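Local coordinates for bromo domain-containing protein (Trypanosoma brucei brucei, PDB 5KO4), which is of unknown function but contains a bromodomain, a four-helix module that in related proteins recognises acetylated lysine and probably does so here, at residues D20-G25 with R91-A96; R12-V17 with N67-V72; P35-I40 with V73-D78; D48-R53 with S63-D68. All coordinates share one frame; numbering follows the deposited sequence. Where two conformers were deposited one is given.

Interaction 1: residues D20-G25 with R91-A96; sequences DLDRDG and RRIEIA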
loop_
_atom_site.group_PDB
_atom_site.type_symbol
_atom_site.label_atom_id
_atom_site.label_comp_id
_atom_site.label_asym_id
_atom_site.label_seq_id
_atom_site.Cartn_x
_atom_site.Cartn_y
_atom_site.Cartn_z
ATOM N N ASP A 20 8.294 12.786 8.327
ATOM C CA ASP A 20 8.896 12.012 9.428
ATOM C C ASP A 20 7.852 11.085 10.091
ATOM O O ASP A 20 8.206 10.002 10.546
ATOM C CB ASP A 20 9.498 12.952 10.484
ATOM C CG ASP A 20 10.838 13.566 10.124
ATOM O OD1 ASP A 20 11.532 13.011 9.251
ATOM O OD2 ASP A 20 11.212 14.573 10.753
ATOM N N LEU A 21 6.582 11.524 10.192
ATOM C CA LEU A 21 5.508 10.682 10.736
ATOM C C LEU A 21 5.263 9.487 9.820
ATOM O O LEU A 21 4.914 8.407 10.295
ATOM C CB LEU A 21 4.214 11.466 10.890
ATOM C CG LEU A 21 4.232 12.566 11.933
ATOM C CD1 LEU A 21 2.871 13.226 12.024
ATOM C CD2 LEU A 21 4.638 12.038 13.310
ATOM N N ASP A 22 5.395 9.688 8.502
ATOM C CA ASP A 22 5.235 8.621 7.537
ATOM C C ASP A 22 6.594 7.936 7.421
ATOM O O ASP A 22 7.345 8.144 6.468
ATOM C CB ASP A 22 4.753 9.203 6.208
ATOM C CG ASP A 22 4.364 8.180 5.184
ATOM O OD1 ASP A 22 4.506 6.959 5.471
ATOM O OD2 ASP A 22 3.950 8.584 4.078
ATOM N N ARG A 23 6.902 7.116 8.433
ATOM C CA ARG A 23 8.218 6.526 8.634
ATOM C C ARG A 23 8.682 5.706 7.433
ATOM O O ARG A 23 9.851 5.783 7.061
ATOM C CB ARG A 23 8.215 5.639 9.889
ATOM C CG ARG A 23 7.954 6.407 11.189
ATOM C CD ARG A 23 7.789 5.472 12.374
ATOM N NE ARG A 23 9.062 4.884 12.793
ATOM C CZ ARG A 23 9.987 5.512 13.522
ATOM N NH1 ARG A 23 9.800 6.775 13.908
ATOM N NH2 ARG A 23 11.109 4.889 13.860
ATOM N N ASP A 24 7.777 4.957 6.814
ATOM C CA ASP A 24 8.127 4.094 5.683
ATOM C C ASP A 24 7.744 4.718 4.316
ATOM O O ASP A 24 7.817 4.033 3.294
ATOM C CB ASP A 24 7.447 2.744 5.861
ATOM C CG ASP A 24 7.787 2.132 7.207
ATOM O OD1 ASP A 24 8.986 1.890 7.460
ATOM O OD2 ASP A 24 6.875 2.025 8.057
ATOM N N GLY A 25 7.385 6.002 4.302
ATOM C CA GLY A 25 7.080 6.705 3.064
ATOM C C GLY A 25 5.915 6.139 2.275
ATOM O O GLY A 25 5.945 6.137 1.041
ATOM N N ARG A 91 -4.830 9.494 8.907
ATOM C CA ARG A 91 -5.587 10.310 9.864
ATOM C C ARG A 91 -4.660 10.922 10.903
ATOM O O ARG A 91 -4.837 12.091 11.249
ATOM C CB ARG A 91 -6.669 9.480 10.570
ATOM C CG ARG A 91 -7.911 9.215 9.708
ATOM C CD ARG A 91 -8.741 10.425 9.501
ATOM N NE ARG A 91 -10.170 10.189 9.713
ATOM C CZ ARG A 91 -11.021 9.737 8.794
ATOM N NH1 ARG A 91 -10.578 9.312 7.617
ATOM N NH2 ARG A 91 -12.310 9.653 9.064
ATOM N N ARG A 92 -3.675 10.153 11.415
ATOM C CA ARG A 92 -2.743 10.734 12.391
ATOM C C ARG A 92 -1.958 11.876 11.742
ATOM O O ARG A 92 -1.695 12.890 12.385
ATOM C CB ARG A 92 -1.766 9.685 12.932
ATOM C CG ARG A 92 -2.399 8.555 13.736
ATOM C CD ARG A 92 -3.476 8.981 14.721
ATOM N NE ARG A 92 -2.985 9.965 15.699
ATOM C CZ ARG A 92 -3.737 10.516 16.643
ATOM N NH1 ARG A 92 -5.017 10.178 16.767
ATOM N NH2 ARG A 92 -3.213 11.406 17.484
ATOM N N ILE A 93 -1.598 11.723 10.466
ATOM C CA ILE A 93 -0.889 12.757 9.727
ATOM C C ILE A 93 -1.804 13.963 9.507
ATOM O O ILE A 93 -1.353 15.094 9.667
ATOM C CB ILE A 93 -0.359 12.161 8.401
ATOM C CG1 ILE A 93 0.827 11.233 8.698
ATOM C CG2 ILE A 93 0.049 13.277 7.405
ATOM C CD1 ILE A 93 1.247 10.358 7.543
ATOM N N GLU A 94 -3.081 13.736 9.182
ATOM C CA GLU A 94 -4.026 14.823 8.991
ATOM C C GLU A 94 -4.189 15.612 10.290
ATOM O O GLU A 94 -4.222 16.841 10.278
ATOM C CB GLU A 94 -5.390 14.293 8.529
ATOM C CG GLU A 94 -6.324 15.421 8.123
ATOM C CD GLU A 94 -7.714 15.001 7.712
ATOM O OE1 GLU A 94 -7.970 13.783 7.632
ATOM O OE2 GLU A 94 -8.570 15.892 7.534
ATOM N N ILE A 95 -4.293 14.899 11.416
ATOM C CA ILE A 95 -4.430 15.527 12.719
ATOM C C ILE A 95 -3.230 16.405 12.971
ATOM O O ILE A 95 -3.386 17.551 13.375
ATOM C CB ILE A 95 -4.595 14.445 13.815
ATOM C CG1 ILE A 95 -5.979 13.798 13.708
ATOM C CG2 ILE A 95 -4.388 15.038 15.204
ATOM C CD1 ILE A 95 -6.127 12.543 14.418
ATOM N N ALA A 96 -2.028 15.894 12.697
ATOM C CA ALA A 96 -0.818 16.675 12.894
ATOM C C ALA A 96 -0.775 17.897 12.031
ATOM O O ALA A 96 -0.516 18.984 12.537
ATOM C CB ALA A 96 0.409 15.829 12.621
#
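Leu21, at the C-terminal end of helix 8-21, packs against Ile93 and Ala96 of helix 85-104, and these apolar touches carry the contact. The two contacts of the leucine are made by different parts of its side chain. CB lies against Ile93, 4.0 Å from CG1, while the far methyl CD1 reaches the methyl of Ala96, one helical turn further along, with 3.6 Å between CD1 and Ala96 CB. Ile93 in turn serves two neighbours along its CG1 branch. Its terminal CD1 runs on past Leu21 to the CB of Asp22, 3.9 Å away, so the aspartate joins the packing through its methylene alone.

The bonded polar side chains of the two segments find their partners outside the contact. The carboxylate of Asp22 faces the following loop: OD1 accepts from the backbone N of Ile26, and OD2 from the backbone N of Phe27 and from Trp47 NE1, so the buried carboxylate is held by three N-H donors, which would probably favour its charged form. The backbone turns sharply here. Asp22 centres an inverse gamma turn and opens a type I beta turn closed by Gly25 N to Asp22 O (3.0 Å), with Gly25 accepting the positive phi of 61°.

The contact thus joins the end of the first helix of the bundle, and the start of the loop leading towards helix 47-55, to the middle of the last helix. Further round helix 85-104, Arg91 and Glu94 engage Tyr77 of helix 62-80, so the last helix is tied to that neighbour as well.

Interaction 2: residues R12-V17 with N67-V72; sequences RSILHV and NDMRLV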
loop_
_atom_site.group_PDB
_atom_site.type_symbol
_atom_site.label_atom_id
_atom_site.label_comp_id
_atom_site.label_asym_id
_atom_site.label_seq_id
_atom_site.Cartn_x
_atom_site.Cartn_y
_atom_site.Cartn_z
ATOM N N ARG A 12 7.446 24.354 4.711
ATOM C CA ARG A 12 8.548 23.403 4.682
ATOM C C ARG A 12 8.617 22.621 6.002
ATOM O O ARG A 12 8.803 21.401 5.988
ATOM C CB ARG A 12 9.875 24.128 4.466
ATOM C CG ARG A 12 11.054 23.172 4.413
ATOM C CD ARG A 12 12.375 23.889 4.264
ATOM N NE ARG A 12 12.431 24.656 3.032
ATOM C CZ ARG A 12 12.689 24.142 1.832
ATOM N NH1 ARG A 12 12.922 22.837 1.695
ATOM N NH2 ARG A 12 12.720 24.923 0.764
ATOM N N SER A 13 8.509 23.305 7.146
ATOM C CA SER A 13 8.617 22.599 8.420
ATOM C C SER A 13 7.433 21.629 8.625
ATOM O O SER A 13 7.650 20.511 9.092
ATOM C CB SER A 13 8.723 23.583 9.585
ATOM O OG SER A 13 7.526 24.293 9.841
ATOM N N ILE A 14 6.218 22.003 8.209
ATOM C CA ILE A 14 5.064 21.118 8.359
ATOM C C ILE A 14 5.228 19.900 7.462
ATOM O O ILE A 14 4.974 18.776 7.893
ATOM C CB ILE A 14 3.742 21.856 8.076
ATOM C CG1 ILE A 14 3.507 22.951 9.148
ATOM C CG2 ILE A 14 2.573 20.866 8.051
ATOM C CD1 ILE A 14 2.462 23.953 8.798
ATOM N N LEU A 15 5.704 20.094 6.239
ATOM C CA LEU A 15 5.951 18.965 5.363
ATOM C C LEU A 15 7.019 18.032 5.965
ATOM O O LEU A 15 6.885 16.809 5.879
ATOM C CB LEU A 15 6.375 19.449 3.979
ATOM C CG LEU A 15 6.658 18.345 2.943
ATOM C CD1 LEU A 15 5.418 17.450 2.704
ATOM C CD2 LEU A 15 7.124 18.952 1.632
ATOM N N HIS A 16 8.071 18.593 6.579
ATOM C CA HIS A 16 9.102 17.777 7.212
ATOM C C HIS A 16 8.510 16.937 8.348
ATOM O O HIS A 16 8.837 15.753 8.466
ATOM C CB HIS A 16 10.229 18.655 7.736
ATOM C CG HIS A 16 11.362 17.890 8.332
ATOM N ND1 HIS A 16 12.399 17.414 7.546
ATOM C CD2 HIS A 16 11.610 17.575 9.624
ATOM C CE1 HIS A 16 13.235 16.812 8.381
ATOM N NE2 HIS A 16 12.798 16.883 9.642
ATOM N N VAL A 17 7.629 17.523 9.159
ATOM C CA VAL A 17 7.000 16.789 10.258
ATOM C C VAL A 17 6.193 15.622 9.699
ATOM O O VAL A 17 6.332 14.490 10.161
ATOM C CB VAL A 17 6.110 17.736 11.115
ATOM C CG1 VAL A 17 5.221 16.947 12.081
ATOM C CG2 VAL A 17 6.964 18.735 11.882
ATOM N N ASN A 67 -4.144 22.735 0.479
ATOM C CA ASN A 67 -4.966 21.930 -0.409
ATOM C C ASN A 67 -4.259 20.655 -0.834
ATOM O O ASN A 67 -4.860 19.589 -0.817
ATOM C CB ASN A 67 -5.341 22.715 -1.636
ATOM C CG ASN A 67 -6.371 23.768 -1.374
ATOM O OD1 ASN A 67 -6.994 23.822 -0.317
ATOM N ND2 ASN A 67 -6.417 24.736 -2.232
ATOM N N ASP A 68 -2.985 20.757 -1.249
ATOM C CA ASP A 68 -2.270 19.557 -1.706
ATOM C C ASP A 68 -1.996 18.585 -0.551
ATOM O O ASP A 68 -2.103 17.364 -0.736
ATOM C CB ASP A 68 -0.960 19.922 -2.387
ATOM C CG ASP A 68 -1.123 20.470 -3.780
ATOM O OD1 ASP A 68 -2.272 20.468 -4.298
ATOM O OD2 ASP A 68 -0.115 20.932 -4.352
ATOM N N MET A 69 -1.683 19.106 0.649
ATOM C CA MET A 69 -1.471 18.251 1.802
ATOM C C MET A 69 -2.736 17.500 2.167
ATOM O O MET A 69 -2.689 16.285 2.408
ATOM C CB MET A 69 -1.014 19.097 2.984
ATOM C CG MET A 69 0.364 19.747 2.786
ATOM S SD MET A 69 1.722 18.560 2.912
ATOM C CE MET A 69 1.767 18.311 4.666
ATOM N N ARG A 70 -3.875 18.193 2.168
ATOM C CA ARG A 70 -5.161 17.574 2.486
ATOM C C ARG A 70 -5.529 16.541 1.424
ATOM O O ARG A 70 -6.161 15.532 1.723
ATOM C CB ARG A 70 -6.258 18.648 2.594
ATOM C CG ARG A 70 -6.160 19.471 3.861
ATOM C CD ARG A 70 -7.136 20.621 3.881
ATOM N NE ARG A 70 -7.076 21.337 5.154
ATOM C CZ ARG A 70 -7.663 22.505 5.397
ATOM N NH1 ARG A 70 -8.370 23.114 4.448
ATOM N NH2 ARG A 70 -7.541 23.080 6.584
ATOM N N LEU A 71 -5.141 16.787 0.180
ATOM C CA LEU A 71 -5.450 15.866 -0.915
ATOM C C LEU A 71 -4.758 14.492 -0.735
ATOM O O LEU A 71 -5.345 13.449 -1.045
ATOM C CB LEU A 71 -5.003 16.514 -2.220
ATOM C CG LEU A 71 -5.196 15.740 -3.495
ATOM C CD1 LEU A 71 -6.669 15.353 -3.696
ATOM C CD2 LEU A 71 -4.672 16.541 -4.663
ATOM N N VAL A 72 -3.536 14.477 -0.198
ATOM C CA VAL A 72 -2.842 13.201 0.002
ATOM C C VAL A 72 -3.663 12.313 0.923
ATOM O O VAL A 72 -3.881 11.124 0.646
ATOM C CB VAL A 72 -1.436 13.410 0.596
ATOM C CG1 VAL A 72 -0.766 12.075 0.905
ATOM C CG2 VAL A 72 -0.561 14.232 -0.336
#
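Met69 reaches from helix 62-80 towards helix 8-21 and meets Leu15 and Ile14 with the outer half of its thioether. Its side chain sets out toward the partner helix, but the chain beyond does not run straight: it bends at both chi2 (-73°) and chi3 (-75°). The folded shape presents the sulfur to one neighbour and the terminal methyl to the other. Leu15 and Met69 cross obliquely, and the touch is between a branch methyl and the thioether, with Leu15 CD1 3.9 Å from Met69 SD. The leucine begins at an angle to the contact and is carried into it by a first torsion that sets CG anti to the backbone N (chi1 -179°).

Ile14 sits one residue earlier on the same helix and directs its CB at helix 62-80. Its CG2 branch stands 4.3 Å from Met69 CE, a looser approach than that of the sulfur. All three side chains are buried, and the meeting is wholly apolar.

Neighbouring helices continue the packing on both flanks. Ile14 also rests on Leu100 and Phe101 of helix 85-104, whereas Leu15 touches Leu54 and Met69 touches Ile50, both of helix 47-55. One flexible methionine thereby brings residues from different helices together, and the centre of the contact lies about 5 Å from the centre of the chain, the interior packing expected of the bromodomain, a left-handed four-helix bundle.

Interaction 3: residues P35-I40 with V73-D78; sequences PDYRMI and VQNCYD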
loop_
_atom_site.group_PDB
_atom_site.type_symbol
_atom_site.label_atom_id
_atom_site.label_comp_id
_atom_site.label_asym_id
_atom_site.label_seq_id
_atom_site.Cartn_x
_atom_site.Cartn_y
_atom_site.Cartn_z
ATOM N N PRO A 35 -3.173 -0.896 -8.082
ATOM C CA PRO A 35 -4.304 -1.394 -8.888
ATOM C C PRO A 35 -5.493 -0.435 -8.903
ATOM O O PRO A 35 -5.905 0.065 -7.852
ATOM C CB PRO A 35 -4.666 -2.729 -8.226
ATOM C CG PRO A 35 -3.881 -2.789 -6.962
ATOM C CD PRO A 35 -2.703 -1.909 -7.123
ATOM N N ASP A 36 -5.983 -0.113 -10.121
ATOM C CA ASP A 36 -7.136 0.760 -10.366
ATOM C C ASP A 36 -6.963 2.176 -9.773
ATOM O O ASP A 36 -7.958 2.881 -9.605
ATOM C CB ASP A 36 -8.423 0.136 -9.785
ATOM C CG ASP A 36 -8.754 -1.244 -10.315
ATOM O OD1 ASP A 36 -8.494 -1.494 -11.506
ATOM O OD2 ASP A 36 -9.323 -2.058 -9.543
ATOM N N TYR A 37 -5.730 2.613 -9.488
ATOM C CA TYR A 37 -5.553 3.886 -8.788
ATOM C C TYR A 37 -6.069 5.069 -9.597
ATOM O O TYR A 37 -6.798 5.898 -9.055
ATOM C CB TYR A 37 -4.091 4.127 -8.413
ATOM C CG TYR A 37 -3.947 5.113 -7.287
ATOM C CD1 TYR A 37 -4.050 4.704 -5.965
ATOM C CD2 TYR A 37 -3.848 6.474 -7.539
ATOM C CE1 TYR A 37 -3.995 5.617 -4.918
ATOM C CE2 TYR A 37 -3.820 7.397 -6.506
ATOM C CZ TYR A 37 -3.876 6.964 -5.192
ATOM O OH TYR A 37 -3.878 7.890 -4.182
ATOM N N ARG A 38 -5.744 5.125 -10.889
ATOM C CA ARG A 38 -6.162 6.248 -11.754
ATOM C C ARG A 38 -7.670 6.211 -12.037
ATOM O O ARG A 38 -8.245 7.253 -12.352
ATOM C CB ARG A 38 -5.383 6.248 -13.074
ATOM C CG ARG A 38 -3.876 6.387 -12.902
ATOM C CD ARG A 38 -3.176 6.440 -14.252
ATOM N NE ARG A 38 -1.748 6.128 -14.154
ATOM C CZ ARG A 38 -1.236 4.895 -14.109
ATOM N NH1 ARG A 38 -2.035 3.830 -14.131
ATOM N NH2 ARG A 38 0.077 4.720 -14.027
ATOM N N MET A 39 -8.312 5.034 -11.909
ATOM C CA MET A 39 -9.764 4.892 -12.081
ATOM C C MET A 39 -10.526 5.450 -10.866
ATOM O O MET A 39 -11.642 5.942 -11.009
ATOM C CB MET A 39 -10.121 3.399 -12.268
ATOM C CG MET A 39 -11.580 3.146 -12.577
ATOM S SD MET A 39 -11.902 1.387 -12.859
ATOM C CE MET A 39 -12.304 0.859 -11.181
ATOM N N ILE A 40 -9.942 5.334 -9.675
ATOM C CA ILE A 40 -10.599 5.713 -8.434
ATOM C C ILE A 40 -10.227 7.138 -8.018
ATOM O O ILE A 40 -11.087 7.866 -7.514
ATOM C CB ILE A 40 -10.196 4.683 -7.327
ATOM C CG1 ILE A 40 -10.717 3.255 -7.693
ATOM C CG2 ILE A 40 -10.708 5.100 -5.941
ATOM C CD1 ILE A 40 -12.243 3.067 -7.596
ATOM N N VAL A 73 -4.115 12.883 2.032
ATOM C CA VAL A 73 -4.825 12.072 3.022
ATOM C C VAL A 73 -6.257 11.752 2.545
ATOM O O VAL A 73 -6.703 10.613 2.725
ATOM C CB VAL A 73 -4.798 12.683 4.452
ATOM C CG1 VAL A 73 -3.361 12.839 4.935
ATOM C CG2 VAL A 73 -5.539 14.014 4.537
ATOM N N GLN A 74 -6.948 12.691 1.878
ATOM C CA GLN A 74 -8.274 12.375 1.364
ATOM C C GLN A 74 -8.195 11.297 0.270
ATOM O O GLN A 74 -9.060 10.418 0.210
ATOM C CB GLN A 74 -8.985 13.612 0.835
ATOM C CG GLN A 74 -10.473 13.370 0.536
ATOM C CD GLN A 74 -11.217 12.911 1.767
ATOM O OE1 GLN A 74 -11.141 13.536 2.843
ATOM N NE2 GLN A 74 -11.964 11.807 1.663
ATOM N N ASN A 75 -7.134 11.304 -0.548
ATOM C CA ASN A 75 -6.984 10.241 -1.545
ATOM C C ASN A 75 -6.805 8.894 -0.867
ATOM O O ASN A 75 -7.356 7.894 -1.326
ATOM C CB ASN A 75 -5.792 10.513 -2.459
ATOM C CG ASN A 75 -6.053 11.578 -3.480
ATOM O OD1 ASN A 75 -7.200 11.971 -3.737
ATOM N ND2 ASN A 75 -4.987 12.044 -4.123
ATOM N N CYS A 76 -6.099 8.865 0.253
ATOM C CA CYS A 76 -5.961 7.627 1.009
ATOM C C CYS A 76 -7.328 7.137 1.469
ATOM O O CYS A 76 -7.641 5.953 1.326
ATOM C CB CYS A 76 -5.032 7.823 2.191
ATOM S SG CYS A 76 -4.886 6.369 3.260
ATOM N N TYR A 77 -8.148 8.033 2.012
ATOM C CA TYR A 77 -9.458 7.610 2.491
ATOM C C TYR A 77 -10.300 7.104 1.352
ATOM O O TYR A 77 -11.007 6.112 1.511
ATOM C CB TYR A 77 -10.190 8.739 3.228
ATOM C CG TYR A 77 -9.389 9.446 4.309
ATOM C CD1 TYR A 77 -8.380 8.789 5.005
ATOM C CD2 TYR A 77 -9.561 10.803 4.550
ATOM C CE1 TYR A 77 -7.585 9.461 5.938
ATOM C CE2 TYR A 77 -8.771 11.482 5.475
ATOM C CZ TYR A 77 -7.760 10.813 6.138
ATOM O OH TYR A 77 -6.955 11.474 7.040
ATOM N N ASP A 78 -10.231 7.747 0.201
ATOM C CA ASP A 78 -11.075 7.358 -0.923
ATOM C C ASP A 78 -10.626 6.026 -1.528
ATOM O O ASP A 78 -11.472 5.233 -1.907
ATOM C CB ASP A 78 -11.065 8.456 -1.988
ATOM C CG ASP A 78 -11.712 9.756 -1.515
ATOM O OD1 ASP A 78 -12.247 9.780 -0.382
ATOM O OD2 ASP A 78 -11.618 10.758 -2.242
HETATM O O HOH W 1 -2.716 10.294 -3.998
#
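The Tyr37 ring and the Asn75 side-chain amide stand almost perpendicular, their planes 86° apart, and they meet through the phenol oxygen rather than a ring face: Tyr37 OH lies 3.7 Å from Asn75 CB. The ring also meets that of Tyr79, with the two planes oblique.

A water molecule completes the Tyr37–Asn75 meeting. It lies 2.7 Å from Tyr37 OH and accepts a hydrogen bond from Asn75 ND2 at 2.9 Å. The same amide nitrogen also donates to the backbone O of His43, so two acceptors hold the group in its rotation. Tyr37 reaches this point because its CG is turned anti to the backbone N (chi1 -158°), which carries the hydroxyl up to the helix. Tyr37 probably corresponds to the ZA-loop tyrosine that in related bromodomains binds an ordered water in the acetyl-lysine pocket.

At the more exposed end, the CG2 branch of Ile40 rests loosely against the backbone of helix 62-80, 4.1 Å from Asp78 O. Asp78 is itself tied along its own helix by Gln74, whose NE2 donates to Asp78 OD1 at 2.9 Å, on the syn side but tilted 32° out of the carboxylate plane.

The contact lays the short helix 37-40, part of the long ZA loop joining helices 8-21 and 47-55, against the C-terminal half of helix 62-80. Cys76, on another side of that helix, packs on Ser87 and Ala90 of helix 85-104.

Interaction 4: residues D48-R53 with S63-D68; sequences DLIKAR and SAFIND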
loop_
_atom_site.group_PDB
_atom_site.type_symbol
_atom_site.label_atom_id
_atom_site.label_comp_id
_atom_site.label_asym_id
_atom_site.label_seq_id
_atom_site.Cartn_x
_atom_site.Cartn_y
_atom_site.Cartn_z
ATOM N N ASP A 48 6.600 13.712 -2.031
ATOM C CA ASP A 48 7.743 14.165 -2.840
ATOM C C ASP A 48 7.303 15.180 -3.899
ATOM O O ASP A 48 8.098 16.052 -4.274
ATOM C CB ASP A 48 8.468 12.989 -3.508
ATOM C CG ASP A 48 9.204 12.080 -2.546
ATOM O OD1 ASP A 48 9.365 12.464 -1.363
ATOM O OD2 ASP A 48 9.628 10.974 -2.976
ATOM N N LEU A 49 6.068 15.077 -4.389
ATOM C CA LEU A 49 5.552 16.056 -5.351
ATOM C C LEU A 49 5.337 17.407 -4.660
ATOM O O LEU A 49 5.702 18.449 -5.205
ATOM C CB LEU A 49 4.255 15.561 -5.987
ATOM C CG LEU A 49 3.637 16.471 -7.056
ATOM C CD1 LEU A 49 4.664 16.858 -8.138
ATOM C CD2 LEU A 49 2.442 15.804 -7.700
ATOM N N ILE A 50 4.799 17.394 -3.436
ATOM C CA ILE A 50 4.616 18.632 -2.688
ATOM C C ILE A 50 5.986 19.269 -2.390
ATOM O O ILE A 50 6.118 20.485 -2.476
ATOM C CB ILE A 50 3.801 18.370 -1.401
ATOM C CG1 ILE A 50 2.385 17.866 -1.783
ATOM C CG2 ILE A 50 3.724 19.629 -0.519
ATOM C CD1 ILE A 50 1.528 17.461 -0.628
ATOM N N LYS A 51 6.986 18.458 -2.039
ATOM C CA LYS A 51 8.329 18.978 -1.795
ATOM C C LYS A 51 8.858 19.662 -3.057
ATOM O O LYS A 51 9.396 20.765 -2.986
ATOM C CB LYS A 51 9.263 17.833 -1.369
ATOM C CG LYS A 51 10.706 18.247 -1.108
ATOM C CD LYS A 51 10.847 19.080 0.159
ATOM C CE LYS A 51 12.140 19.849 0.182
ATOM N NZ LYS A 51 13.324 18.970 0.022
ATOM N N ALA A 52 8.680 19.024 -4.215
ATOM C CA ALA A 52 9.149 19.598 -5.486
ATOM C C ALA A 52 8.425 20.918 -5.793
ATOM O O ALA A 52 9.029 21.868 -6.285
ATOM C CB ALA A 52 8.935 18.608 -6.618
ATOM N N ARG A 53 7.134 21.000 -5.457
ATOM C CA ARG A 53 6.372 22.212 -5.672
ATOM C C ARG A 53 6.858 23.334 -4.766
ATOM O O ARG A 53 6.879 24.484 -5.199
ATOM C CB ARG A 53 4.876 21.938 -5.463
ATOM C CG ARG A 53 4.351 21.097 -6.600
ATOM C CD ARG A 53 2.908 20.732 -6.490
ATOM N NE ARG A 53 2.481 20.108 -7.746
ATOM C CZ ARG A 53 1.237 19.750 -8.032
ATOM N NH1 ARG A 53 0.262 19.960 -7.159
ATOM N NH2 ARG A 53 0.946 19.232 -9.221
ATOM N N SER A 63 -2.864 28.534 1.386
ATOM C CA SER A 63 -4.050 27.747 1.057
ATOM C C SER A 63 -3.765 26.702 -0.022
ATOM O O SER A 63 -4.308 25.611 0.050
ATOM C CB SER A 63 -5.191 28.652 0.605
ATOM O OG SER A 63 -6.368 27.898 0.367
ATOM N N ALA A 64 -2.919 27.026 -1.016
ATOM C CA ALA A 64 -2.612 26.087 -2.091
ATOM C C ALA A 64 -1.769 24.914 -1.580
ATOM O O ALA A 64 -1.991 23.772 -1.981
ATOM C CB ALA A 64 -1.890 26.800 -3.215
ATOM N N PHE A 65 -0.839 25.187 -0.658
ATOM C CA PHE A 65 -0.049 24.128 -0.027
ATOM C C PHE A 65 -0.964 23.236 0.832
ATOM O O PHE A 65 -0.915 22.009 0.723
ATOM C CB PHE A 65 1.059 24.757 0.819
ATOM C CG PHE A 65 1.760 23.797 1.740
ATOM C CD1 PHE A 65 2.745 22.949 1.264
ATOM C CD2 PHE A 65 1.431 23.735 3.079
ATOM C CE1 PHE A 65 3.386 22.051 2.120
ATOM C CE2 PHE A 65 2.111 22.880 3.941
ATOM C CZ PHE A 65 3.086 22.044 3.456
ATOM N N ILE A 66 -1.841 23.860 1.633
ATOM C CA ILE A 66 -2.791 23.136 2.478
ATOM C C ILE A 66 -3.665 22.232 1.612
ATOM O O ILE A 66 -3.891 21.076 1.968
ATOM C CB ILE A 66 -3.644 24.127 3.319
ATOM C CG1 ILE A 66 -2.772 24.748 4.447
ATOM C CG2 ILE A 66 -4.887 23.436 3.896
ATOM C CD1 ILE A 66 -3.358 25.993 5.049
ATOM N N ASN A 67 -4.144 22.735 0.479
ATOM C CA ASN A 67 -4.966 21.930 -0.409
ATOM C C ASN A 67 -4.259 20.655 -0.834
ATOM O O ASN A 67 -4.860 19.589 -0.817
ATOM C CB ASN A 67 -5.341 22.715 -1.636
ATOM C CG ASN A 67 -6.371 23.768 -1.374
ATOM O OD1 ASN A 67 -6.994 23.822 -0.317
ATOM N ND2 ASN A 67 -6.417 24.736 -2.232
ATOM N N ASP A 68 -2.985 20.757 -1.249
ATOM C CA ASP A 68 -2.270 19.557 -1.706
ATOM C C ASP A 68 -1.996 18.585 -0.551
ATOM O O ASP A 68 -2.103 17.364 -0.736
ATOM C CB ASP A 68 -0.960 19.922 -2.387
ATOM C CG ASP A 68 -1.123 20.470 -3.780
ATOM O OD1 ASP A 68 -2.272 20.468 -4.298
ATOM O OD2 ASP A 68 -0.115 20.932 -4.352
HETATM O O HOH W 2 -2.450 19.930 -7.063
#
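Arg53 and Asp68 form a salt bridge between helices 47-55 and 62-80, with Arg53 NH1 3.0 Å from Asp68 OD2 and an N-H...O angle of 150°. The oxygen lies within the guanidinium plane, but the nitrogen approaches from above the carboxylate plane, the two groups being tilted 45° to one another. A water closes a second route, accepting from Arg53 NH1 (2.7 Å) and donating to Asp68 OD1 (2.8 Å). OD2 is also bonded to Tyr59 OH, so both carboxylate oxygens are engaged, which would probably favour the charged form. Arg53 gets there with a chain extended from CG to NE, and Leu49 CD2 lies over one guanidinium face, toward its rim.

Inward of this pair, Ile50 packs between Phe65 and Asp68. Its CD1 lies 3.6 Å from Asp68 O and continues alongside the aspartate CB, while the CG2 branch approaches the Phe65 ring obliquely, 3.6 Å from CE1.

The two segments run nearly antiparallel, at 166° with axes 11.0 Å apart. Such pairing of consecutive helices, A and B in bromodomain nomenclature, belongs to the up-and-down four-helix bundle of this family.

Overall arrangement
From the N terminus, helix 8-21 enters two contacts: residues 12-17 meet helix 62-80 in interaction 2, and residues 20-25, the end of that helix and the turn after it, meet helix 85-104 in interaction 1. The loop that follows brings residues 35-40 to helix 62-80 in interaction 3, whereas interaction 4 closes the short connection between helices 47-55 and 62-80. Interaction 4 is nested within the loops closed by interactions 1 and 3, and interaction 3 within that of interaction 1; interaction 2 crosses both 1 and 3. Interactions 2 and 4 share Asn67 and Asp68, with centres about 6 Å apart. Helix 62-80 thus links three contacts, and interaction 1 brings in the last helix of the bundle.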